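Local coordinates for putative amino acid binding protein (Streptococcus mutans, PDB 4C0R), which probably captures glutathione outside the cell, as a family 3 solute-binding protein, and hands it to the cystine ABC importer TcyBC, at residues T25-E30 against N84-N89; A67-Y72 against I161-S166; N151-K156 against D177-I182. One frame throughout, in Å; residues are numbered along the deposited sequence.

Contact 1: residues T25-E30 against N84-N89; sequences TGYDIE and NPTASN
Y27 stands in the first turn of helix 27-36, and it faces T86 and A87 at a place where the long strand 81-96 is irregular: T86 departs from extended backbone angles and A87 resumes them. G26 is the N-cap of the helix. Its phi of 106° would jam a side chain against the carbonyl oxygen of T25, which calls for glycine here, and its own carbonyl oxygen receives E30 N at 2.8 Å to close the first turn. From this start the CG of Y27 runs anti to the backbone N, which sends the ring across to the strand. There the phenol OH donates to T86 O at 2.7 Å. It approaches with a C=O...O angle of 147°, tilted 28° from the carbonyl plane, while T86 O itself lies at the ring edge. Tyrosine suits the place because its rigid ring carries a hydroxyl donor at the far end while its carbons pack on A87. The CE2 atom rests 4.0 Å from A87 CB, a small methyl that lets the ring come close, and 3.9 Å from T86 OG1. In the two-lobed fold of family 3 solute-binding proteins, this pairing seats the first long helix of one lobe on the strand that goes on toward the other. L220 and L228 of helix 219-228 and L233 also touch the Y27 ring. Beside the phenol runs a second, wetter bridge: a water donates to D28 OD1 at 2.6 Å and lies 2.8 Å from T86 OG1, with which it also hydrogen-bonds. T86 thus meets two successive helix residues, Y27 directly through its carbonyl oxygen and D28 through the water on its hydroxyl, which also bonds weakly to V192 O on the adjoining strand. The other carboxylate oxygen of D28 accepts from the backbone N of N69.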
loop_
_atom_site.group_PDB
_atom_site.type_symbol
_atom_site.label_atom_id
_atom_site.label_comp_id
_atom_site.label_asym_id
_atom_site.label_seq_id
_atom_site.Cartn_x
_atom_site.Cartn_y
_atom_site.Cartn_z
ATOM N N THR A 25 -3.086 -5.700 -12.539
ATOM C CA THR A 25 -4.100 -4.683 -12.512
ATOM C C THR A 25 -4.194 -4.137 -11.093
ATOM O O THR A 25 -3.286 -4.357 -10.295
ATOM C CB THR A 25 -5.424 -5.232 -13.071
ATOM O OG1 THR A 25 -6.418 -4.189 -13.132
ATOM C CG2 THR A 25 -5.979 -6.326 -12.245
ATOM N N GLY A 26 -5.234 -3.377 -10.815
ATOM C CA GLY A 26 -5.385 -2.728 -9.533
ATOM C C GLY A 26 -5.112 -1.219 -9.664
ATOM O O GLY A 26 -4.597 -0.735 -10.659
ATOM N N TYR A 27 -5.481 -0.477 -8.641
ATOM C CA TYR A 27 -5.464 0.969 -8.700
ATOM C C TYR A 27 -4.072 1.479 -9.068
ATOM O O TYR A 27 -3.968 2.371 -9.885
ATOM C CB TYR A 27 -5.911 1.532 -7.351
ATOM C CG TYR A 27 -6.060 3.053 -7.331
ATOM C CD1 TYR A 27 -7.110 3.711 -7.996
ATOM C CD2 TYR A 27 -5.162 3.841 -6.643
ATOM C CE1 TYR A 27 -7.255 5.098 -7.921
ATOM C CE2 TYR A 27 -5.273 5.208 -6.588
ATOM C CZ TYR A 27 -6.313 5.855 -7.243
ATOM O OH TYR A 27 -6.489 7.213 -7.166
ATOM N N ASP A 28 -3.023 1.049 -8.377
ATOM C CA ASP A 28 -1.713 1.630 -8.676
ATOM C C ASP A 28 -1.373 1.441 -10.177
ATOM O O ASP A 28 -0.813 2.326 -10.844
ATOM C CB ASP A 28 -0.611 0.977 -7.858
ATOM C CG ASP A 28 -0.593 1.361 -6.404
ATOM O OD1 ASP A 28 -0.875 2.537 -6.101
ATOM O OD2 ASP A 28 -0.320 0.481 -5.579
ATOM N N ILE A 29 -1.664 0.244 -10.675
ATOM C CA ILE A 29 -1.320 -0.118 -12.031
ATOM C C ILE A 29 -2.148 0.628 -13.039
ATOM O O ILE A 29 -1.620 1.142 -14.056
ATOM C CB ILE A 29 -1.471 -1.652 -12.226
ATOM C CG1 ILE A 29 -0.610 -2.432 -11.227
ATOM C CG2 ILE A 29 -1.091 -2.001 -13.653
ATOM C CD1 ILE A 29 0.848 -2.092 -11.248
ATOM N N GLU A 30 -3.450 0.708 -12.791
ATOM C CA GLU A 30 -4.333 1.326 -13.742
ATOM C C GLU A 30 -4.178 2.855 -13.720
ATOM O O GLU A 30 -4.328 3.525 -14.772
ATOM C CB GLU A 30 -5.763 0.883 -13.473
ATOM C CG GLU A 30 -5.954 -0.593 -13.604
ATOM C CD GLU A 30 -5.759 -1.162 -15.020
ATOM O OE1 GLU A 30 -5.660 -0.417 -16.013
ATOM O OE2 GLU A 30 -5.703 -2.404 -15.162
ATOM N N ASN A 84 2.860 13.206 -6.097
ATOM C CA ASN A 84 1.740 13.679 -5.328
ATOM C C ASN A 84 0.912 12.454 -4.948
ATOM O O ASN A 84 1.005 11.379 -5.566
ATOM C CB ASN A 84 0.969 14.687 -6.145
ATOM C CG ASN A 84 1.771 15.987 -6.313
ATOM O OD1 ASN A 84 2.595 16.346 -5.446
ATOM N ND2 ASN A 84 1.568 16.643 -7.421
ATOM N N PRO A 85 0.161 12.583 -3.866
ATOM C CA PRO A 85 -0.542 11.406 -3.376
ATOM C C PRO A 85 -1.624 10.976 -4.359
ATOM O O PRO A 85 -2.190 11.814 -5.085
ATOM C CB PRO A 85 -1.172 11.888 -2.047
ATOM C CG PRO A 85 -1.275 13.331 -2.220
ATOM C CD PRO A 85 -0.109 13.788 -3.061
ATOM N N THR A 86 -1.895 9.678 -4.367
ATOM C CA THR A 86 -2.930 9.136 -5.250
ATOM C C THR A 86 -4.170 8.592 -4.534
ATOM O O THR A 86 -5.233 8.429 -5.142
ATOM C CB THR A 86 -2.348 8.033 -6.117
ATOM O OG1 THR A 86 -1.989 6.954 -5.269
ATOM C CG2 THR A 86 -1.169 8.533 -6.938
ATOM N N ALA A 87 -4.104 8.350 -3.241
ATOM C CA ALA A 87 -5.239 7.834 -2.498
ATOM C C ALA A 87 -4.976 8.041 -1.028
ATOM O O ALA A 87 -3.832 8.242 -0.617
ATOM C CB ALA A 87 -5.431 6.333 -2.766
ATOM N N SER A 88 -6.044 8.011 -0.247
ATOM C CA SER A 88 -6.028 8.073 1.193
ATOM C C SER A 88 -6.574 6.774 1.751
ATOM O O SER A 88 -7.695 6.358 1.409
ATOM C CB SER A 88 -6.814 9.302 1.678
ATOM O OG SER A 88 -6.623 9.454 3.083
ATOM N N ASN A 89 -5.828 6.121 2.631
ATOM C CA ASN A 89 -6.099 4.754 3.004
ATOM C C ASN A 89 -5.727 4.505 4.454
ATOM O O ASN A 89 -4.595 4.107 4.786
ATOM C CB ASN A 89 -5.287 3.866 2.099
ATOM C CG ASN A 89 -5.706 2.430 2.102
ATOM O OD1 ASN A 89 -6.657 2.049 2.771
ATOM N ND2 ASN A 89 -5.013 1.620 1.308
HETATM O O HOH W 1 -0.996 4.960 -6.917
#

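Contact 2: residues A67-Y72 against I161-S166; sequences ANNISY and IFEKIS. With GDS (oxidized glutathione disulfide), chain C.
N69, S71 and E163 close on one nitrogen, the alpha-amino N6 of a gamma-glutamyl group of oxidized glutathione disulfide. N6 donates to N69 O at 2.8 Å, to S71 OG at 2.9 Å and to E163 OE2 at 2.9 Å. Three acceptors, one of them a carboxylate, suit an ammonium group and would stabilise its positive charge. The neighbouring carboxylate is read by the backbone: S71 N points almost straight at GDS OE8, at 2.9 Å with an N-H...O angle of 178°. N69 has left-handed helical backbone angles at the corner of its chain, which asparagine tolerates well, and its side chain works as well as its carbonyl. With CG anti to the backbone N, its ND2 reaches the gamma-amide oxygen GDS O6 at 3.0 Å and makes a weak bond to E163 OE1 at 3.2 Å. The amide and carboxylate planes stand 87° apart, nearly perpendicular. E163 bends at chi2 (77°), and while OE2 goes to the ligand, OE1 hangs over the centre of one face of the F162 ring. At that ring's edge GDS O6 lies 3.3 Å from F162 CZ, and CE1 borders the glycine part of the ligand, so the phenyl forms an apolar wall between polar anchors. Gripping the amino and carboxylate ends of an amino acid in this way is the hallmark of amino acid-binding members of this family; R76 also hydrogen-bonds the ligand. E163 ends strand 160-163 and is the N-cap of helix 164-173, whose I165 N bonds to N89 OD1. Each segment is held in the sheet by its own neighbour, I70 by Y193 of strand 191-196 and F162 by V92 of strand 81-96, and L145 of helix 145-153 packs on F162.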
loop_
_atom_site.group_PDB
_atom_site.type_symbol
_atom_site.label_atom_id
_atom_site.label_comp_id
_atom_site.label_asym_id
_atom_site.label_seq_id
_atom_site.Cartn_x
_atom_site.Cartn_y
_atom_site.Cartn_z
ATOM N N ALA A 67 5.360 1.113 -7.071
ATOM C CA ALA A 67 3.927 1.321 -6.786
ATOM C C ALA A 67 3.382 0.074 -6.176
ATOM O O ALA A 67 3.437 -0.977 -6.796
ATOM C CB ALA A 67 3.180 1.621 -8.017
ATOM N N ASN A 68 2.914 0.177 -4.955
ATOM C CA ASN A 68 2.253 -0.908 -4.247
ATOM C C ASN A 68 1.694 -0.379 -2.911
ATOM O O ASN A 68 2.168 -0.747 -1.847
ATOM C CB ASN A 68 3.232 -2.079 -3.986
ATOM C CG ASN A 68 2.517 -3.399 -3.802
ATOM O OD1 ASN A 68 2.490 -4.265 -4.699
ATOM N ND2 ASN A 68 1.895 -3.556 -2.659
ATOM N N ASN A 69 0.687 0.466 -2.948
ATOM C CA ASN A 69 0.065 0.981 -1.698
ATOM C C ASN A 69 1.151 1.575 -0.760
ATOM O O ASN A 69 1.129 1.350 0.452
ATOM C CB ASN A 69 -0.670 -0.164 -1.026
ATOM C CG ASN A 69 -1.423 0.205 0.248
ATOM O OD1 ASN A 69 -2.121 1.211 0.319
ATOM N ND2 ASN A 69 -1.299 -0.654 1.250
ATOM N N ILE A 70 2.071 2.340 -1.341
ATOM C CA ILE A 70 3.244 2.795 -0.593
ATOM C C ILE A 70 3.027 4.095 0.135
ATOM O O ILE A 70 2.666 5.087 -0.461
ATOM C CB ILE A 70 4.426 2.960 -1.545
ATOM C CG1 ILE A 70 4.816 1.608 -2.145
ATOM C CG2 ILE A 70 5.667 3.572 -0.874
ATOM C CD1 ILE A 70 5.824 1.705 -3.361
ATOM N N SER A 71 3.251 4.084 1.442
ATOM C CA SER A 71 3.133 5.241 2.297
ATOM C C SER A 71 4.378 6.134 2.235
ATOM O O SER A 71 5.448 5.695 1.860
ATOM C CB SER A 71 3.037 4.780 3.770
ATOM O OG SER A 71 1.904 3.980 3.993
ATOM N N TYR A 72 4.209 7.385 2.640
ATOM C CA TYR A 72 5.356 8.261 2.880
ATOM C C TYR A 72 6.026 7.900 4.199
ATOM O O TYR A 72 5.350 7.811 5.259
ATOM C CB TYR A 72 4.863 9.697 3.042
ATOM C CG TYR A 72 5.998 10.635 3.318
ATOM C CD1 TYR A 72 6.775 11.078 2.283
ATOM C CD2 TYR A 72 6.277 11.054 4.605
ATOM C CE1 TYR A 72 7.831 11.949 2.499
ATOM C CE2 TYR A 72 7.374 11.942 4.827
ATOM C CZ TYR A 72 8.094 12.372 3.743
ATOM O OH TYR A 72 9.213 13.223 3.849
ATOM N N ILE A 161 -2.791 -5.625 11.584
ATOM C CA ILE A 161 -2.940 -4.211 11.269
ATOM C C ILE A 161 -2.562 -3.956 9.799
ATOM O O ILE A 161 -1.513 -4.387 9.326
ATOM C CB ILE A 161 -2.092 -3.299 12.156
ATOM C CG1 ILE A 161 -2.479 -3.492 13.622
ATOM C CG2 ILE A 161 -2.236 -1.839 11.737
ATOM C CD1 ILE A 161 -1.540 -2.792 14.575
ATOM N N PHE A 162 -3.474 -3.355 9.052
ATOM C CA PHE A 162 -3.180 -3.004 7.666
ATOM C C PHE A 162 -4.092 -1.903 7.213
ATOM O O PHE A 162 -5.069 -1.567 7.903
ATOM C CB PHE A 162 -3.377 -4.238 6.746
ATOM C CG PHE A 162 -2.590 -4.100 5.436
ATOM C CD1 PHE A 162 -1.192 -4.176 5.452
ATOM C CD2 PHE A 162 -3.218 -3.810 4.271
ATOM C CE1 PHE A 162 -0.446 -3.983 4.289
ATOM C CE2 PHE A 162 -2.461 -3.608 3.089
ATOM C CZ PHE A 162 -1.061 -3.716 3.122
ATOM N N GLU A 163 -3.836 -1.347 6.026
ATOM C CA GLU A 163 -4.767 -0.370 5.425
ATOM C C GLU A 163 -6.181 -0.955 5.240
ATOM O O GLU A 163 -6.339 -2.101 4.876
ATOM C CB GLU A 163 -4.225 0.093 4.075
ATOM C CG GLU A 163 -3.117 1.137 4.139
ATOM C CD GLU A 163 -1.738 0.673 4.504
ATOM O OE1 GLU A 163 -1.445 -0.535 4.486
ATOM O OE2 GLU A 163 -0.967 1.575 4.802
ATOM N N LYS A 164 -7.179 -0.107 5.483
ATOM C CA LYS A 164 -8.570 -0.460 5.422
ATOM C C LYS A 164 -9.014 -0.983 4.074
ATOM O O LYS A 164 -9.748 -1.929 4.026
ATOM C CB LYS A 164 -9.402 0.786 5.756
ATOM C CG LYS A 164 -10.864 0.516 5.983
ATOM C CD LYS A 164 -11.494 1.687 6.719
ATOM C CE LYS A 164 -12.885 1.302 7.222
ATOM N NZ LYS A 164 -13.498 2.447 7.898
ATOM N N ILE A 165 -8.618 -0.336 2.984
ATOM C CA ILE A 165 -9.166 -0.697 1.691
ATOM C C ILE A 165 -8.828 -2.173 1.360
ATOM O O ILE A 165 -9.718 -2.967 0.998
ATOM C CB ILE A 165 -8.688 0.257 0.608
ATOM C CG1 ILE A 165 -9.242 1.677 0.787
ATOM C CG2 ILE A 165 -9.105 -0.290 -0.783
ATOM C CD1 ILE A 165 -8.580 2.727 -0.032
ATOM N N SER A 166 -7.577 -2.592 1.544
ATOM C CA SER A 166 -7.244 -3.980 1.293
ATOM C C SER A 166 -7.860 -4.920 2.319
ATOM O O SER A 166 -8.330 -5.978 1.979
ATOM C CB SER A 166 -5.736 -4.224 1.241
ATOM O OG SER A 166 -5.183 -3.712 0.054
HETATM C CD1 GDS C . 6.947 -10.265 1.096
HETATM N N2 GDS C . 5.559 -10.537 1.493
HETATM C CA2 GDS C . 4.589 -10.321 0.482
HETATM C C2 GDS C . 4.309 -11.406 -0.498
HETATM O O2 GDS C . 3.821 -11.144 -1.617
HETATM C CB2 GDS C . 3.834 -9.061 0.298
HETATM S SG2 GDS C . 4.106 -7.878 1.598
HETATM N N3 GDS C . 4.625 -12.762 -0.101
HETATM C CA3 GDS C . 4.455 -13.853 -1.060
HETATM C C3 GDS C . 5.884 -14.181 -1.484
HETATM O OE3 GDS C . 6.240 -15.381 -1.709
HETATM O OE4 GDS C . 6.766 -13.284 -1.615
HETATM N N4 GDS C . 2.028 -5.729 2.859
HETATM C CA4 GDS C . 1.396 -6.661 3.762
HETATM C C4 GDS C . 1.975 -6.533 5.128
HETATM O OE5 GDS C . 2.570 -5.475 5.498
HETATM O OE6 GDS C . 1.789 -7.501 5.916
HETATM C C5 GDS C . 1.664 -5.764 1.477
HETATM O O5 GDS C . 0.799 -6.548 1.090
HETATM C CA5 GDS C . 2.460 -4.875 0.632
HETATM N N5 GDS C . 2.852 -3.624 1.136
HETATM C CB5 GDS C . 3.415 -5.591 -0.266
HETATM S SG5 GDS C . 4.815 -6.188 0.721
HETATM C CA6 GDS C . 2.365 0.234 3.816
HETATM C C6 GDS C . 3.784 0.688 3.508
HETATM O OE7 GDS C . 4.743 0.080 4.056
HETATM O OE8 GDS C . 4.000 1.635 2.714
HETATM N N6 GDS C . 1.449 1.241 3.248
HETATM C CB6 GDS C . 2.106 -1.127 3.280
HETATM C CG6 GDS C . 2.670 -1.232 1.845
HETATM C CD6 GDS C . 2.066 -2.475 1.228
HETATM O O6 GDS C . 0.920 -2.562 0.761
#

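Contact 3: residues N151-K156 against D177-I182; sequences NVSDGK and DNLKVI
The flat amide of N178 meets S153 with both of its polar atoms. OD1 accepts a short hydrogen bond of 2.5 Å from S153 OG, which comes in tilted 22° from the carbonyl plane. ND2 donates to S153 O at 3.1 Å, meeting a lone pair of that oxygen in the carbonyl plane, although S153 O stands 17° out of the amide plane of N178. Held at both ends, the amide cannot easily flip. Asparagine suits this place because it carries a donor and an acceptor side by side, matching the carbonyl and hydroxyl of one serine; the S153 hydroxyl lies anti to its backbone N, on the side of the carbonyl carbon. Next to the polar pair, L179 supplies a branched apolar end. Its CD2 touches S153 CA at 3.7 Å and V152 CG1 at 3.8 Å, and its CD1 lies 3.9 Å from S153 CB. The helix finishes just here in a Schellman motif: K156 N returns to N151 O at 2.8 Å, G155 N returns to V152 O, and G155 takes the positive phi (82°) that glycine adopts without strain. The contact therefore fastens the C-terminal end of helix 145-153 to the start of strand 179-183. V94 of strand 81-96 and I171 of helix 164-173 also pack on L179, while P96 of strand 81-96 touches V152.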
loop_
_atom_site.group_PDB
_atom_site.type_symbol
_atom_site.label_atom_id
_atom_site.label_comp_id
_atom_site.label_asym_id
_atom_site.label_seq_id
_atom_site.Cartn_x
_atom_site.Cartn_y
_atom_site.Cartn_z
ATOM N N ASN A 151 -5.049 -16.286 8.275
ATOM C CA ASN A 151 -4.462 -16.864 9.499
ATOM C C ASN A 151 -5.112 -16.291 10.768
ATOM O O ASN A 151 -5.225 -16.972 11.792
ATOM C CB ASN A 151 -2.982 -16.576 9.608
ATOM C CG ASN A 151 -2.136 -17.536 8.794
ATOM O OD1 ASN A 151 -2.605 -18.594 8.346
ATOM N ND2 ASN A 151 -0.882 -17.174 8.603
ATOM N N VAL A 152 -5.530 -15.036 10.715
ATOM C CA VAL A 152 -6.242 -14.471 11.876
ATOM C C VAL A 152 -7.630 -15.145 11.956
ATOM O O VAL A 152 -8.060 -15.567 13.051
ATOM C CB VAL A 152 -6.367 -12.910 11.766
ATOM C CG1 VAL A 152 -7.258 -12.318 12.895
ATOM C CG2 VAL A 152 -5.010 -12.267 11.821
ATOM N N SER A 153 -8.315 -15.266 10.832
ATOM C CA SER A 153 -9.623 -15.925 10.780
ATOM C C SER A 153 -9.501 -17.329 11.377
ATOM O O SER A 153 -10.378 -17.784 12.118
ATOM C CB SER A 153 -10.111 -15.992 9.335
ATOM O OG SER A 153 -11.416 -16.501 9.236
ATOM N N ASP A 154 -8.409 -18.019 11.076
ATOM C CA ASP A 154 -8.222 -19.414 11.521
ATOM C C ASP A 154 -7.697 -19.541 12.931
ATOM O O ASP A 154 -7.496 -20.656 13.423
ATOM C CB ASP A 154 -7.233 -20.132 10.588
ATOM C CG ASP A 154 -7.791 -20.370 9.221
ATOM O OD1 ASP A 154 -9.024 -20.389 9.051
ATOM O OD2 ASP A 154 -6.986 -20.533 8.275
ATOM N N GLY A 155 -7.392 -18.412 13.571
ATOM C CA GLY A 155 -6.844 -18.415 14.904
ATOM C C GLY A 155 -5.373 -18.651 15.085
ATOM O O GLY A 155 -4.902 -18.847 16.191
ATOM N N LYS A 156 -4.593 -18.608 14.011
ATOM C CA LYS A 156 -3.192 -18.838 14.141
ATOM C C LYS A 156 -2.444 -17.671 14.734
ATOM O O LYS A 156 -1.358 -17.814 15.318
ATOM C CB LYS A 156 -2.578 -19.145 12.763
ATOM C CG LYS A 156 -3.069 -20.434 12.189
ATOM C CD LYS A 156 -2.204 -20.812 11.000
ATOM N N ASP A 177 -16.090 -14.249 7.150
ATOM C CA ASP A 177 -17.202 -13.615 7.844
ATOM C C ASP A 177 -17.065 -13.630 9.351
ATOM O O ASP A 177 -17.923 -13.120 10.052
ATOM C CB ASP A 177 -18.529 -14.311 7.498
ATOM C CG ASP A 177 -18.396 -15.794 7.380
ATOM O OD1 ASP A 177 -18.062 -16.486 8.380
ATOM O OD2 ASP A 177 -18.685 -16.311 6.271
ATOM N N ASN A 178 -15.989 -14.193 9.856
ATOM C CA ASN A 178 -15.776 -14.145 11.295
ATOM C C ASN A 178 -14.812 -13.028 11.692
ATOM O O ASN A 178 -14.371 -12.980 12.835
ATOM C CB ASN A 178 -15.256 -15.475 11.786
ATOM C CG ASN A 178 -13.828 -15.698 11.428
ATOM O OD1 ASN A 178 -13.386 -15.363 10.307
ATOM N ND2 ASN A 178 -13.078 -16.222 12.366
ATOM N N LEU A 179 -14.448 -12.175 10.728
ATOM C CA LEU A 179 -13.519 -11.072 11.004
ATOM C C LEU A 179 -14.221 -9.747 10.928
ATOM O O LEU A 179 -15.224 -9.583 10.205
ATOM C CB LEU A 179 -12.342 -11.054 10.002
ATOM C CG LEU A 179 -11.386 -12.257 10.024
ATOM C CD1 LEU A 179 -10.287 -12.097 8.979
ATOM C CD2 LEU A 179 -10.811 -12.427 11.423
ATOM N N LYS A 180 -13.681 -8.782 11.648
ATOM C CA LYS A 180 -14.124 -7.410 11.530
ATOM C C LYS A 180 -12.905 -6.489 11.486
ATOM O O LYS A 180 -11.773 -6.908 11.742
ATOM C CB LYS A 180 -14.996 -7.036 12.707
ATOM C CG LYS A 180 -14.284 -7.106 14.029
ATOM C CD LYS A 180 -15.152 -6.568 15.137
ATOM C CE LYS A 180 -14.396 -6.592 16.441
ATOM N NZ LYS A 180 -15.227 -6.030 17.555
ATOM N N VAL A 181 -13.159 -5.232 11.150
ATOM C CA VAL A 181 -12.154 -4.216 11.156
ATOM C C VAL A 181 -12.514 -3.117 12.152
ATOM O O VAL A 181 -13.687 -2.787 12.363
ATOM C CB VAL A 181 -11.841 -3.636 9.728
ATOM C CG1 VAL A 181 -11.630 -4.753 8.705
ATOM C CG2 VAL A 181 -12.831 -2.646 9.276
ATOM N N ILE A 182 -11.476 -2.632 12.825
ATOM C CA ILE A 182 -11.550 -1.550 13.773
ATOM C C ILE A 182 -10.686 -0.408 13.262
ATOM O O ILE A 182 -9.482 -0.579 13.071
ATOM C CB ILE A 182 -11.043 -1.989 15.185
ATOM C CG1 ILE A 182 -11.936 -3.120 15.724
ATOM C CG2 ILE A 182 -10.965 -0.788 16.159
ATOM C CD1 ILE A 182 -11.306 -3.812 16.934
#

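From the N terminus, contact 1 opens at residues 25-30 and closes at 84-89, gathering the first helices and strands of one lobe. Contact 2 starts within that loop, at 67-72, and closes only at 161-166, so the two cross; it spans the ligand cleft between the lobes. Contact 3 opens at 151-156, before contact 2 has closed, and ends at 177-182, crossing it in turn within the second lobe. Contacts 1 and 3 follow in series, their centres about 26 Å apart. Strand 81-96 is shared ground, a member of contact 1 and the sheet neighbour of strands 160-163 and 179-183. Contacts 1 and 2 also touch directly, through D28 and N89 with N69.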